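Local coordinates for protein beta-galactosidase (Geobacillus stearothermophilus, PDB 4OIF) that probably catalyses the hydrolysis of terminal non-reducing beta-D-galactose residues from beta-D-galactosides, at residues 33-36 and 37-40; 341-344 and 345-349; 601-604 and 605-609; 672-675 and 676-680. All blocks are in the same frame, centred on the assembly; numbering follows the deposited sequence.

Overall arrangement
Three of the contacts are short runs of helix of about two turns, and the fourth is a turn between strands. Contacts 1 and 2 both belong to the TIM-barrel part, their centres about 25 Å apart: contact 1 is partly buried, with Q34 and E38 exposed on its outer side, while contact 2 is almost wholly buried and relies on hydroxyls and a Met-aromatic pair. Contact 3, in the trimerisation domain, has an aromatic inner side and a polar outer one. Contact 4, in the C-terminal domain, is a partly buried turn dominated by charges and backbone groups. Only contacts 2 and 4 touch: M341, L344 and M347 pack on Y677 and V679, joining the barrel helix to the C-terminal domain.

Contact 1: residues 33-36 and 37-40; sequences LQAD and LELM
M40 runs past the carbonyl of D36 on helix 30-42, the helix of the beta-alpha-beta unit formed with strands 16-21 and 47-50 in the TIM-barrel part. Its CB is 3.3 Å from D36 O, and CG comes closer still, at 3.0 Å from D36 O. With CG beside the backbone N and anti to the carbonyl carbon (chi1 -80°), the chain sets out next to the oxygen that M40 N holds at 2.9 Å in the helical bond to D36 O. SD then passes D36 O at 3.6 Å, and the extended chain brings CE to 4.5 Å from D36 CB. Beyond the helix M40 lies against Y21 and W362. Cut back to an alanine, this position is likely to leave a gap between Y21, W362 and the D36 carbonyl. The D36 carboxylate is itself spoken for: OD1 accepts from W362 NE1 and forms a salt bridge with R363, while OD2 pairs with Y21 OH. On the solvent side Q34 and E38 meet loosely, their amide and carboxylate planes 71° apart. On the buried L39, N donates to A35 O at 2.9 Å, and its CG is only 3.1 Å from A35 O.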
loop_
_atom_site.group_PDB
_atom_site.type_symbol
_atom_site.label_atom_id
_atom_site.label_comp_id
_atom_site.label_asym_id
_atom_site.label_seq_id
_atom_site.Cartn_x
_atom_site.Cartn_y
_atom_site.Cartn_z
ATOM N N LEU A 33 -16.878 -5.827 -41.350
ATOM C CA LEU A 33 -15.672 -5.615 -42.153
ATOM C C LEU A 33 -16.003 -4.755 -43.361
ATOM O O LEU A 33 -15.189 -3.941 -43.801
ATOM C CB LEU A 33 -15.054 -6.953 -42.595
ATOM C CG LEU A 33 -14.621 -7.901 -41.466
ATOM C CD1 LEU A 33 -14.053 -9.191 -42.016
ATOM C CD2 LEU A 33 -13.635 -7.240 -40.506
ATOM N N GLN A 34 -17.212 -4.924 -43.881
ATOM C CA GLN A 34 -17.669 -4.096 -44.984
ATOM C C GLN A 34 -17.906 -2.664 -44.504
ATOM O O GLN A 34 -17.532 -1.701 -45.173
ATOM C CB GLN A 34 -18.937 -4.681 -45.590
ATOM C CG GLN A 34 -19.300 -4.135 -46.953
ATOM C CD GLN A 34 -20.310 -5.028 -47.660
ATOM O OE1 GLN A 34 -20.468 -6.205 -47.311
ATOM N NE2 GLN A 34 -20.998 -4.477 -48.657
ATOM N N ALA A 35 -18.504 -2.534 -43.329
ATOM C CA ALA A 35 -18.814 -1.219 -42.800
ATOM C C ALA A 35 -17.523 -0.465 -42.510
ATOM O O ALA A 35 -17.436 0.743 -42.730
ATOM C CB ALA A 35 -19.674 -1.338 -41.546
ATOM N N ASP A 36 -16.524 -1.200 -42.031
ATOM C CA ASP A 36 -15.198 -0.662 -41.758
ATOM C C ASP A 36 -14.640 0.163 -42.921
ATOM O O ASP A 36 -14.097 1.243 -42.709
ATOM C CB ASP A 36 -14.223 -1.802 -41.428
ATOM C CG ASP A 36 -14.294 -2.230 -39.968
ATOM O OD1 ASP A 36 -14.758 -1.418 -39.136
ATOM O OD2 ASP A 36 -13.885 -3.373 -39.656
ATOM N N LEU A 37 -14.779 -0.346 -44.143
ATOM C CA LEU A 37 -14.185 0.306 -45.303
ATOM C C LEU A 37 -14.894 1.632 -45.617
ATOM O O LEU A 37 -14.249 2.677 -45.829
ATOM C CB LEU A 37 -14.214 -0.645 -46.502
ATOM C CG LEU A 37 -13.413 -1.955 -46.362
ATOM C CD1 LEU A 37 -13.575 -2.902 -47.566
ATOM C CD2 LEU A 37 -11.938 -1.661 -46.106
ATOM N N GLU A 38 -16.222 1.587 -45.612
ATOM C CA GLU A 38 -17.055 2.767 -45.815
ATOM C C GLU A 38 -16.740 3.832 -44.773
ATOM O O GLU A 38 -16.559 5.013 -45.098
ATOM C CB GLU A 38 -18.540 2.385 -45.761
ATOM C CG GLU A 38 -18.938 1.355 -46.824
ATOM C CD GLU A 38 -20.153 0.524 -46.453
ATOM O OE1 GLU A 38 -20.727 0.732 -45.360
ATOM O OE2 GLU A 38 -20.524 -0.362 -47.259
ATOM N N LEU A 39 -16.642 3.414 -43.518
ATOM C CA LEU A 39 -16.377 4.370 -42.445
ATOM C C LEU A 39 -14.938 4.896 -42.519
ATOM O O LEU A 39 -14.644 6.019 -42.109
ATOM C CB LEU A 39 -16.651 3.740 -41.084
ATOM C CG LEU A 39 -18.067 3.196 -40.895
ATOM C CD1 LEU A 39 -18.453 3.141 -39.411
ATOM C CD2 LEU A 39 -19.090 3.979 -41.705
ATOM N N MET A 40 -14.049 4.077 -43.064
ATOM C CA MET A 40 -12.692 4.500 -43.307
ATOM C C MET A 40 -12.719 5.636 -44.306
ATOM O O MET A 40 -12.042 6.651 -44.115
ATOM C CB MET A 40 -11.846 3.339 -43.810
ATOM C CG MET A 40 -11.379 2.429 -42.690
ATOM S SD MET A 40 -10.582 0.921 -43.254
ATOM C CE MET A 40 -10.219 0.141 -41.673
#

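Contact 2: residues 341-344 and 345-349; sequences MHFL and SSMQM
A Met-aromatic contact between F343 and M347 spans one turn of helix 341-351. M347 is bent at chi2 and chi3, which turns its methyl over a face of the F343 ring: CE lies 4.1 Å from the ring centroid, 25° off the normal, in a CH-pi contact displaced toward the rim. SD approaches obliquely, and M347 CG touches F343 CE2 at 3.6 Å. V394 and A397 of helix 386-399 also pack on F343, and V679 and V681 on M347.

Helix 341-351 of the TIM-barrel part packs against helices 296-312 and 386-399 and against strand 679-685 of the C-terminal domain; the side chain of H342 lies about 11 Å from that of E322, the predicted nucleophile. S346 serves H342 twice. Its OG donates to H342 O at 2.8 Å, from above the carbonyl plane, and its N reaches H342 O at 3.0 Å from the opposite face, so one buried oxygen is held by two donors. The same hydroxyl lies over one face of the imidazole, OG 3.6 Å from H342 CE1. On the ring itself, ND1 bonds to K337 NZ and NE2 to Y359 OH. S345 places its OG between its own backbone N and carbonyl carbon (chi1 68°), within 3.0 Å of H342 O and 3.2 Å of M341 O. K337 NZ also bonds to S345 OG.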
loop_
_atom_site.group_PDB
_atom_site.type_symbol
_atom_site.label_atom_id
_atom_site.label_comp_id
_atom_site.label_asym_id
_atom_site.label_seq_id
_atom_site.Cartn_x
_atom_site.Cartn_y
_atom_site.Cartn_z
ATOM N N MET A 341 -10.629 19.116 -28.339
ATOM C CA MET A 341 -9.362 18.742 -27.736
ATOM C C MET A 341 -8.626 17.710 -28.589
ATOM O O MET A 341 -7.387 17.693 -28.637
ATOM C CB MET A 341 -9.584 18.210 -26.319
ATOM C CG MET A 341 -8.348 17.596 -25.683
ATOM S SD MET A 341 -6.958 18.737 -25.569
ATOM C CE MET A 341 -7.647 19.965 -24.496
ATOM N N HIS A 342 -9.381 16.845 -29.262
ATOM C CA HIS A 342 -8.740 15.851 -30.102
ATOM C C HIS A 342 -8.053 16.527 -31.280
ATOM O O HIS A 342 -6.875 16.258 -31.578
ATOM C CB HIS A 342 -9.727 14.804 -30.606
ATOM C CG HIS A 342 -9.077 13.781 -31.479
ATOM N ND1 HIS A 342 -7.985 13.051 -31.067
ATOM C CD2 HIS A 342 -9.318 13.408 -32.757
ATOM C CE1 HIS A 342 -7.602 12.248 -32.042
ATOM N NE2 HIS A 342 -8.390 12.451 -33.081
ATOM N N PHE A 343 -8.784 17.419 -31.939
ATOM C CA PHE A 343 -8.210 18.186 -33.041
ATOM C C PHE A 343 -6.921 18.915 -32.595
ATOM O O PHE A 343 -5.848 18.819 -33.238
ATOM C CB PHE A 343 -9.239 19.183 -33.604
ATOM C CG PHE A 343 -8.812 19.789 -34.895
ATOM C CD1 PHE A 343 -9.096 19.162 -36.092
ATOM C CD2 PHE A 343 -8.050 20.949 -34.913
ATOM C CE1 PHE A 343 -8.649 19.693 -37.288
ATOM C CE2 PHE A 343 -7.610 21.487 -36.102
ATOM C CZ PHE A 343 -7.909 20.855 -37.292
ATOM N N LEU A 344 -7.037 19.604 -31.464
ATOM C CA LEU A 344 -5.946 20.379 -30.878
ATOM C C LEU A 344 -4.706 19.536 -30.623
ATOM O O LEU A 344 -3.600 19.890 -31.068
ATOM C CB LEU A 344 -6.422 21.029 -29.577
ATOM C CG LEU A 344 -5.425 21.616 -28.578
ATOM C CD1 LEU A 344 -4.541 22.701 -29.188
ATOM C CD2 LEU A 344 -6.161 22.142 -27.340
ATOM N N SER A 345 -4.894 18.420 -29.919
ATOM C CA SER A 345 -3.787 17.523 -29.587
ATOM C C SER A 345 -3.137 16.913 -30.845
ATOM O O SER A 345 -1.906 16.764 -30.915
ATOM C CB SER A 345 -4.256 16.421 -28.626
ATOM O OG SER A 345 -5.169 15.516 -29.220
ATOM N N SER A 346 -3.948 16.581 -31.845
ATOM C CA SER A 346 -3.381 16.051 -33.076
ATOM C C SER A 346 -2.497 17.090 -33.767
ATOM O O SER A 346 -1.371 16.787 -34.243
ATOM C CB SER A 346 -4.496 15.586 -34.008
ATOM O OG SER A 346 -5.362 14.705 -33.327
ATOM N N MET A 347 -2.999 18.323 -33.810
ATOM C CA MET A 347 -2.210 19.397 -34.400
ATOM C C MET A 347 -0.914 19.605 -33.619
ATOM O O MET A 347 0.135 19.861 -34.222
ATOM C CB MET A 347 -3.011 20.694 -34.461
ATOM C CG MET A 347 -4.219 20.601 -35.377
ATOM S SD MET A 347 -3.761 20.259 -37.086
ATOM C CE MET A 347 -4.730 18.794 -37.399
ATOM N N GLN A 348 -0.979 19.481 -32.290
ATOM C CA GLN A 348 0.227 19.627 -31.479
ATOM C C GLN A 348 1.239 18.555 -31.840
ATOM O O GLN A 348 2.452 18.808 -31.901
ATOM C CB GLN A 348 -0.080 19.555 -29.988
ATOM C CG GLN A 348 1.162 19.824 -29.152
ATOM C CD GLN A 348 1.000 19.497 -27.680
ATOM O OE1 GLN A 348 0.180 18.655 -27.295
ATOM N NE2 GLN A 348 1.801 20.158 -26.843
ATOM N N MET A 349 0.730 17.351 -32.085
ATOM C CA MET A 349 1.598 16.256 -32.482
ATOM C C MET A 349 2.306 16.574 -33.787
ATOM O O MET A 349 3.526 16.387 -33.891
ATOM C CB MET A 349 0.803 14.960 -32.597
ATOM C CG MET A 349 0.535 14.317 -31.250
ATOM S SD MET A 349 2.058 13.733 -30.487
ATOM C CE MET A 349 1.463 13.320 -28.850
#

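Contact 3: residues 601-604 and 605-609; sequences QFHR and DFYQE
F602 and F606, one turn apart on helix 600-613 of the trimerisation domain, lie side by side and point the same way. Their ring planes are near parallel, 27° apart, but slid so far that they barely overlap, with centroids 5.5 Å from each other. What sits over the face of F602 is instead the CB of F606, 4.2 Å from the ring centroid and displaced toward the rim, a CH-pi contact. The tip of F602, CZ, touches CD1 near the root of the F606 ring at 3.7 Å. Both phenylalanines press on V581 and I594 of the neighbouring strands, and Y545 and Y550 meet F602 edge-to-face.

The next pair round the helix is looser: H603 CB is 4.0 Å from Y607 CD2. Y607 OH is bonded to H445 on helix 438-451.

The other side of the helix is polar. The Q601 chain leaves with CG anti to its own N and then bends at chi2 (55°), which sends the amide along the helix to D605. Amide and carboxylate cross obliquely, their planes 57° apart, and NE2 meets D605 OD1 at 2.9 Å from above the carboxylate plane. The other end of the amide is used as well: Q601 OE1 accepts from R604 NH1 at 2.9 Å. D605 OD2 pairs with Y550 OH, and R604 NE bridges to E451. The neutral amide of Q601 thus bridges an arginine and an aspartate with both its ends engaged, which probably fixes its rotation.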
loop_
_atom_site.group_PDB
_atom_site.type_symbol
_atom_site.label_atom_id
_atom_site.label_comp_id
_atom_site.label_asym_id
_atom_site.label_seq_id
_atom_site.Cartn_x
_atom_site.Cartn_y
_atom_site.Cartn_z
ATOM N N GLN A 601 9.278 31.103 -11.682
ATOM C CA GLN A 601 9.626 32.457 -12.060
ATOM C C GLN A 601 11.132 32.596 -12.178
ATOM O O GLN A 601 11.624 33.347 -13.028
ATOM C CB GLN A 601 9.071 33.471 -11.050
ATOM C CG GLN A 601 9.102 34.904 -11.556
ATOM C CD GLN A 601 8.383 35.045 -12.889
ATOM O OE1 GLN A 601 7.300 34.485 -13.083
ATOM N NE2 GLN A 601 8.996 35.769 -13.827
ATOM N N PHE A 602 11.869 31.864 -11.344
ATOM C CA PHE A 602 13.327 31.922 -11.431
ATOM C C PHE A 602 13.795 31.478 -12.795
ATOM O O PHE A 602 14.592 32.165 -13.423
ATOM C CB PHE A 602 14.036 31.065 -10.384
ATOM C CG PHE A 602 15.531 30.998 -10.602
ATOM C CD1 PHE A 602 16.350 32.038 -10.198
ATOM C CD2 PHE A 602 16.107 29.927 -11.249
ATOM C CE1 PHE A 602 17.718 31.992 -10.418
ATOM C CE2 PHE A 602 17.476 29.885 -11.469
ATOM C CZ PHE A 602 18.277 30.917 -11.053
ATOM N N HIS A 603 13.312 30.326 -13.247
ATOM C CA HIS A 603 13.733 29.812 -14.540
ATOM C C HIS A 603 13.287 30.753 -15.646
ATOM O O HIS A 603 14.029 30.983 -16.610
ATOM C CB HIS A 603 13.193 28.399 -14.760
ATOM C CG HIS A 603 13.650 27.432 -13.715
ATOM N ND1 HIS A 603 12.779 26.772 -12.880
ATOM C CD2 HIS A 603 14.894 27.054 -13.336
ATOM C CE1 HIS A 603 13.467 26.017 -12.040
ATOM N NE2 HIS A 603 14.752 26.167 -12.297
ATOM N N ARG A 604 12.096 31.323 -15.492
ATOM C CA ARG A 604 11.640 32.305 -16.458
ATOM C C ARG A 604 12.653 33.446 -16.584
ATOM O O ARG A 604 13.104 33.748 -17.683
ATOM C CB ARG A 604 10.267 32.840 -16.076
ATOM C CG ARG A 604 9.148 31.824 -16.233
ATOM C CD ARG A 604 7.794 32.515 -16.238
ATOM N NE ARG A 604 6.714 31.550 -16.158
ATOM C CZ ARG A 604 6.049 31.264 -15.045
ATOM N NH1 ARG A 604 6.337 31.889 -13.905
ATOM N NH2 ARG A 604 5.085 30.358 -15.075
ATOM N N ASP A 605 13.051 34.043 -15.465
ATOM C CA ASP A 605 13.945 35.205 -15.497
ATOM C C ASP A 605 15.385 34.850 -15.960
ATOM O O ASP A 605 15.982 35.517 -16.839
ATOM C CB ASP A 605 13.946 35.871 -14.115
ATOM C CG ASP A 605 12.548 36.413 -13.708
ATOM O OD1 ASP A 605 11.655 36.523 -14.571
ATOM O OD2 ASP A 605 12.333 36.744 -12.526
ATOM N N PHE A 606 15.915 33.778 -15.383
ATOM C CA PHE A 606 17.250 33.273 -15.684
ATOM C C PHE A 606 17.402 32.986 -17.179
ATOM O O PHE A 606 18.325 33.478 -17.883
ATOM C CB PHE A 606 17.511 32.000 -14.850
ATOM C CG PHE A 606 18.882 31.421 -15.036
ATOM C CD1 PHE A 606 19.946 31.864 -14.266
ATOM C CD2 PHE A 606 19.114 30.447 -15.994
ATOM C CE1 PHE A 606 21.228 31.337 -14.453
ATOM C CE2 PHE A 606 20.384 29.930 -16.182
ATOM C CZ PHE A 606 21.442 30.380 -15.407
ATOM N N TYR A 607 16.467 32.184 -17.668
ATOM C CA TYR A 607 16.519 31.772 -19.054
ATOM C C TYR A 607 16.103 32.904 -19.984
ATOM O O TYR A 607 16.465 32.897 -21.152
ATOM C CB TYR A 607 15.659 30.530 -19.282
ATOM C CG TYR A 607 16.335 29.271 -18.787
ATOM C CD1 TYR A 607 17.574 28.887 -19.287
ATOM C CD2 TYR A 607 15.746 28.475 -17.819
ATOM C CE1 TYR A 607 18.206 27.744 -18.837
ATOM C CE2 TYR A 607 16.373 27.329 -17.360
ATOM C CZ TYR A 607 17.594 26.968 -17.877
ATOM O OH TYR A 607 18.208 25.830 -17.426
ATOM N N GLN A 608 15.373 33.886 -19.468
ATOM C CA GLN A 608 15.029 35.042 -20.279
ATOM C C GLN A 608 16.304 35.765 -20.603
ATOM O O GLN A 608 16.553 36.144 -21.765
ATOM C CB GLN A 608 14.070 35.985 -19.561
ATOM C CG GLN A 608 13.507 37.057 -20.477
ATOM C CD GLN A 608 12.701 36.459 -21.626
ATOM O OE1 GLN A 608 12.039 35.427 -21.468
ATOM N NE2 GLN A 608 12.762 37.100 -22.792
ATOM N N GLU A 609 17.118 35.944 -19.562
ATOM C CA GLU A 609 18.428 36.554 -19.758
ATOM C C GLU A 609 19.264 35.757 -20.734
ATOM O O GLU A 609 19.934 36.339 -21.591
ATOM C CB GLU A 609 19.175 36.699 -18.443
ATOM C CG GLU A 609 18.646 37.820 -17.589
ATOM C CD GLU A 609 19.750 38.705 -17.085
ATOM O OE1 GLU A 609 20.920 38.429 -17.429
ATOM O OE2 GLU A 609 19.450 39.663 -16.340
#

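Contact 4: residues 672-675 and 676-680; sequences IMLD and KYEVR
E678 closes a type II beta turn, D675 to E678, and reaches back with its carboxylate to the start of it. The turn carries the chain from strand 671-674, at the margin of a three-stranded sheet, into strand 679-685 of the five-stranded sheet in the C-terminal domain. Within the turn E678 N donates to D675 O at 3.0 Å, coming from above the carbonyl plane, and N645 ND2 gives that oxygen a second donor.

The bond in the other direction is shorter: D675 N points at E678 OE1 at 2.7 Å, nearly along the C-O axis of the carboxylate. E678 gets there by running fully extended, CG anti to the backbone N (chi1 -175°), across L674, whose CD2 touches E678 CD at 4.0 Å. The remaining oxygen, OE2, takes a hydrogen bond of 2.6 Å from water 1, which also donates to M673 O; R680 NE gives the water a weak bond, and faces OE2 in a long salt bridge by charge alone. R680 NH1 has its main partner in D661, a salt bridge.

Without the carboxylate, with an alanine here in place of E678, D675 N is likely to lose its acceptor and water 1 one of its mates. D675 adds a like charge, its OD2 3.7 Å from E678 OE1, likely eased by K650, which pairs with D675 OD1. Y677 takes the left-handed backbone conformation (phi 66°) and lies with one ring face under K676 CG, 3.6 Å above the plane.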
loop_
_atom_site.group_PDB
_atom_site.type_symbol
_atom_site.label_atom_id
_atom_site.label_comp_id
_atom_site.label_asym_id
_atom_site.label_seq_id
_atom_site.Cartn_x
_atom_site.Cartn_y
_atom_site.Cartn_z
ATOM N N ILE A 672 -5.901 38.130 -34.013
ATOM C CA ILE A 672 -6.753 36.992 -34.307
ATOM C C ILE A 672 -7.339 36.503 -32.996
ATOM O O ILE A 672 -6.609 36.362 -32.020
ATOM C CB ILE A 672 -5.969 35.851 -34.966
ATOM C CG1 ILE A 672 -5.435 36.285 -36.331
ATOM C CG2 ILE A 672 -6.826 34.593 -35.061
ATOM C CD1 ILE A 672 -6.508 36.739 -37.286
ATOM N N MET A 673 -8.645 36.256 -32.953
ATOM C CA MET A 673 -9.240 35.625 -31.777
ATOM C C MET A 673 -9.270 34.113 -31.939
ATOM O O MET A 673 -9.589 33.597 -33.005
ATOM C CB MET A 673 -10.655 36.142 -31.517
ATOM C CG MET A 673 -10.736 37.576 -30.996
ATOM S SD MET A 673 -9.766 37.919 -29.503
ATOM C CE MET A 673 -10.345 36.639 -28.394
ATOM N N LEU A 674 -8.918 33.405 -30.875
ATOM C CA LEU A 674 -8.980 31.951 -30.856
ATOM C C LEU A 674 -10.054 31.525 -29.873
ATOM O O LEU A 674 -10.030 31.925 -28.707
ATOM C CB LEU A 674 -7.625 31.351 -30.466
ATOM C CG LEU A 674 -6.414 31.714 -31.346
ATOM C CD1 LEU A 674 -5.109 31.215 -30.739
ATOM C CD2 LEU A 674 -6.578 31.138 -32.725
ATOM N N ASP A 675 -11.017 30.736 -30.340
ATOM C CA ASP A 675 -11.963 30.113 -29.423
ATOM C C ASP A 675 -11.220 29.064 -28.623
ATOM O O ASP A 675 -10.089 28.695 -28.973
ATOM C CB ASP A 675 -13.138 29.477 -30.170
ATOM C CG ASP A 675 -13.899 30.476 -31.019
ATOM O OD1 ASP A 675 -14.289 31.544 -30.491
ATOM O OD2 ASP A 675 -14.096 30.193 -32.219
ATOM N N LYS A 676 -11.854 28.582 -27.558
ATOM C CA LYS A 676 -11.320 27.466 -26.780
ATOM C C LYS A 676 -10.821 26.341 -27.695
ATOM O O LYS A 676 -11.519 25.913 -28.630
ATOM C CB LYS A 676 -12.384 26.927 -25.813
ATOM C CG LYS A 676 -11.906 25.778 -24.933
ATOM C CD LYS A 676 -13.022 24.801 -24.603
ATOM C CE LYS A 676 -14.157 25.468 -23.868
ATOM N NZ LYS A 676 -15.357 24.592 -23.784
ATOM N N TYR A 677 -9.587 25.913 -27.441
ATOM C CA TYR A 677 -8.970 24.754 -28.097
ATOM C C TYR A 677 -8.740 24.955 -29.591
ATOM O O TYR A 677 -8.365 24.018 -30.297
ATOM C CB TYR A 677 -9.812 23.491 -27.882
ATOM C CG TYR A 677 -9.885 23.039 -26.443
ATOM C CD1 TYR A 677 -8.962 23.483 -25.502
ATOM C CD2 TYR A 677 -10.875 22.168 -26.027
ATOM C CE1 TYR A 677 -9.031 23.070 -24.183
ATOM C CE2 TYR A 677 -10.956 21.748 -24.719
ATOM C CZ TYR A 677 -10.038 22.198 -23.797
ATOM O OH TYR A 677 -10.135 21.763 -22.491
ATOM N N GLU A 678 -8.942 26.173 -30.072
ATOM C CA GLU A 678 -8.786 26.415 -31.488
ATOM C C GLU A 678 -7.330 26.396 -31.883
ATOM O O GLU A 678 -6.472 26.900 -31.161
ATOM C CB GLU A 678 -9.399 27.746 -31.899
ATOM C CG GLU A 678 -9.354 27.953 -33.400
ATOM C CD GLU A 678 -9.949 29.260 -33.807
ATOM O OE1 GLU A 678 -10.503 29.955 -32.925
ATOM O OE2 GLU A 678 -9.856 29.589 -35.005
ATOM N N VAL A 679 -7.058 25.795 -33.032
ATOM C CA VAL A 679 -5.731 25.818 -33.598
ATOM C C VAL A 679 -5.780 26.596 -34.894
ATOM O O VAL A 679 -6.744 26.547 -35.639
ATOM C CB VAL A 679 -5.175 24.400 -33.870
ATOM C CG1 VAL A 679 -3.732 24.479 -34.359
ATOM C CG2 VAL A 679 -5.272 23.527 -32.623
ATOM N N ARG A 680 -4.726 27.336 -35.148
ATOM C CA ARG A 680 -4.559 27.998 -36.407
ATOM C C ARG A 680 -3.316 27.415 -37.050
ATOM O O ARG A 680 -2.263 27.382 -36.432
ATOM C CB ARG A 680 -4.421 29.495 -36.195
ATOM C CG ARG A 680 -5.285 30.295 -37.097
ATOM C CD ARG A 680 -6.766 30.173 -36.777
ATOM N NE ARG A 680 -7.462 31.198 -37.547
ATOM C CZ ARG A 680 -7.799 31.042 -38.817
ATOM N NH1 ARG A 680 -7.554 29.883 -39.419
ATOM N NH2 ARG A 680 -8.399 32.016 -39.478
HETATM O O HOH W 1 -9.357 32.135 -35.024
#